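Local coordinates for putative hemin storage protein (Bordetella bronchiseptica, PDB 6AU1) that cleaves deacetylated poly-beta-1,6-N-acetylglucosamine through this glycoside hydrolase domain, one part of a longer protein, and can thereby disrupt bacterial biofilms, at residues Q283-V288 against V322-L327. Residues are numbered along the deposited sequence; the frame is centred on the assembly and turned at random.
Sequences QLVAAV and VQLRSL. With SO4 (sulfate ion), chain E.
Val-285 packs its two methyls against Leu-324 and Leu-327. Its CG2 touches the CD2 branch of Leu-324 at 3.7 Å, and its CG1 rests on CB of Leu-327 at 3.9 Å. With CG1 anti to the backbone N (chi1 172°), that methyl is set beside Leu-327 and CG2 is left to meet Leu-324. The CD1 branch of Leu-327 closes over the same side chain, 4.1 Å from Val-285 CG2. On the inner side Phe-299 of strand 297-305 packs against both Val-285 and Leu-324, giving an apolar cluster in which these two residues are buried. Helices 277-290 and 314-326 are outer helices of the TIM barrel, flanking strand 297-305 in the chain. Towards solvent the contact thins out: Leu-327 is partly exposed, and Ser-326 OG turns back to bond Gln-323 O at 2.6 Å. Gln-323 bridges the helices at one end, its NE2 bonded to the carbonyl of Glu-278. Farther out, Gln-283 extends away from the interface and makes a weak bond from NE2 to sulfate O4 (3.4 Å), an ion held also by Arg-282 and Gln-279 and probably left from crystallisation.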
loop_
_atom_site.group_PDB
_atom_site.type_symbol
_atom_site.label_atom_id
_atom_site.label_comp_id
_atom_site.label_asym_id
_atom_site.label_seq_id
_atom_site.Cartn_x
_atom_site.Cartn_y
_atom_site.Cartn_z
ATOM N N GLN A 283 2.374 -20.712 8.085
ATOM C CA GLN A 283 1.017 -20.442 8.555
ATOM C C GLN A 283 0.317 -19.368 7.723
ATOM O O GLN A 283 -0.890 -19.461 7.480
ATOM C CB GLN A 283 1.032 -20.031 10.030
ATOM C CG GLN A 283 1.365 -21.176 10.959
ATOM C CD GLN A 283 1.598 -20.723 12.387
ATOM O OE1 GLN A 283 1.683 -19.527 12.665
ATOM N NE2 GLN A 283 1.716 -21.679 13.300
ATOM N N LEU A 284 1.062 -18.349 7.297
ATOM C CA LEU A 284 0.470 -17.290 6.481
ATOM C C LEU A 284 -0.018 -17.853 5.146
ATOM O O LEU A 284 -1.142 -17.583 4.725
ATOM C CB LEU A 284 1.467 -16.151 6.243
ATOM C CG LEU A 284 0.894 -14.905 5.545
ATOM C CD1 LEU A 284 -0.022 -14.131 6.479
ATOM C CD2 LEU A 284 2.023 -14.027 5.047
ATOM N N VAL A 285 0.824 -18.651 4.494
ATOM C CA VAL A 285 0.450 -19.271 3.224
ATOM C C VAL A 285 -0.766 -20.189 3.388
ATOM O O VAL A 285 -1.689 -20.159 2.571
ATOM C CB VAL A 285 1.632 -20.071 2.625
ATOM C CG1 VAL A 285 1.186 -20.855 1.414
ATOM C CG2 VAL A 285 2.759 -19.114 2.250
ATOM N N ALA A 286 -0.773 -20.984 4.455
ATOM C CA ALA A 286 -1.890 -21.887 4.727
ATOM C C ALA A 286 -3.188 -21.107 4.881
ATOM O O ALA A 286 -4.241 -21.534 4.401
ATOM C CB ALA A 286 -1.621 -22.713 5.972
ATOM N N ALA A 287 -3.108 -19.963 5.558
ATOM C CA ALA A 287 -4.285 -19.124 5.769
ATOM C C ALA A 287 -4.823 -18.598 4.446
ATOM O O ALA A 287 -6.033 -18.596 4.218
ATOM C CB ALA A 287 -3.961 -17.961 6.712
ATOM N N VAL A 288 -3.918 -18.143 3.582
ATOM C CA VAL A 288 -4.306 -17.638 2.271
ATOM C C VAL A 288 -4.913 -18.761 1.425
ATOM O O VAL A 288 -5.944 -18.571 0.773
ATOM C CB VAL A 288 -3.105 -17.008 1.539
ATOM C CG1 VAL A 288 -3.489 -16.607 0.127
ATOM C CG2 VAL A 288 -2.616 -15.795 2.318
ATOM N N VAL A 322 11.999 -19.318 -2.110
ATOM C CA VAL A 322 11.996 -20.749 -2.400
ATOM C C VAL A 322 10.942 -21.440 -1.534
ATOM O O VAL A 322 10.237 -22.344 -2.000
ATOM C CB VAL A 322 13.396 -21.387 -2.178
ATOM C CG1 VAL A 322 13.336 -22.933 -2.228
ATOM C CG2 VAL A 322 14.380 -20.851 -3.220
ATOM N N GLN A 323 10.805 -20.992 -0.287
ATOM C CA GLN A 323 9.819 -21.595 0.604
ATOM C C GLN A 323 8.411 -21.375 0.053
ATOM O O GLN A 323 7.595 -22.308 0.039
ATOM C CB GLN A 323 9.925 -21.028 2.031
ATOM C CG GLN A 323 8.872 -21.603 2.981
ATOM C CD GLN A 323 8.808 -20.879 4.325
ATOM O OE1 GLN A 323 9.246 -19.737 4.452
ATOM N NE2 GLN A 323 8.266 -21.557 5.335
ATOM N N LEU A 324 8.131 -20.143 -0.375
ATOM C CA LEU A 324 6.848 -19.813 -1.007
ATOM C C LEU A 324 6.588 -20.713 -2.213
ATOM O O LEU A 324 5.511 -21.302 -2.334
ATOM C CB LEU A 324 6.802 -18.344 -1.438
ATOM C CG LEU A 324 6.785 -17.283 -0.336
ATOM C CD1 LEU A 324 6.886 -15.876 -0.936
ATOM C CD2 LEU A 324 5.549 -17.419 0.558
ATOM N N ARG A 325 7.575 -20.825 -3.099
ATOM C CA ARG A 325 7.434 -21.703 -4.266
ATOM C C ARG A 325 7.088 -23.138 -3.863
ATOM O O ARG A 325 6.219 -23.768 -4.469
ATOM C CB ARG A 325 8.710 -21.687 -5.104
ATOM C CG ARG A 325 9.042 -20.308 -5.676
ATOM C CD ARG A 325 10.495 -20.229 -6.116
ATOM N NE ARG A 325 10.752 -21.067 -7.281
ATOM C CZ ARG A 325 10.629 -20.640 -8.528
ATOM N NH1 ARG A 325 10.249 -19.391 -8.749
ATOM N NH2 ARG A 325 10.885 -21.452 -9.542
ATOM N N SER A 326 7.755 -23.650 -2.831
ATOM C CA SER A 326 7.542 -25.031 -2.396
ATOM C C SER A 326 6.142 -25.241 -1.825
ATOM O O SER A 326 5.661 -26.374 -1.758
ATOM C CB SER A 326 8.577 -25.437 -1.346
ATOM O OG SER A 326 8.265 -24.835 -0.095
ATOM N N LEU A 327 5.500 -24.156 -1.407
ATOM C CA LEU A 327 4.162 -24.222 -0.826
ATOM C C LEU A 327 3.072 -23.843 -1.826
ATOM O O LEU A 327 1.895 -23.782 -1.472
ATOM C CB LEU A 327 4.072 -23.307 0.397
ATOM C CG LEU A 327 4.988 -23.661 1.571
ATOM C CD1 LEU A 327 5.036 -22.512 2.572
ATOM C CD2 LEU A 327 4.542 -24.960 2.247
HETATM S S SO4 E . 3.337 -25.640 11.365
HETATM O O1 SO4 E . 4.701 -25.606 11.886
HETATM O O2 SO4 E . 2.814 -26.998 11.461
HETATM O O3 SO4 E . 3.339 -25.226 9.965
HETATM O O4 SO4 E . 2.487 -24.735 12.136
#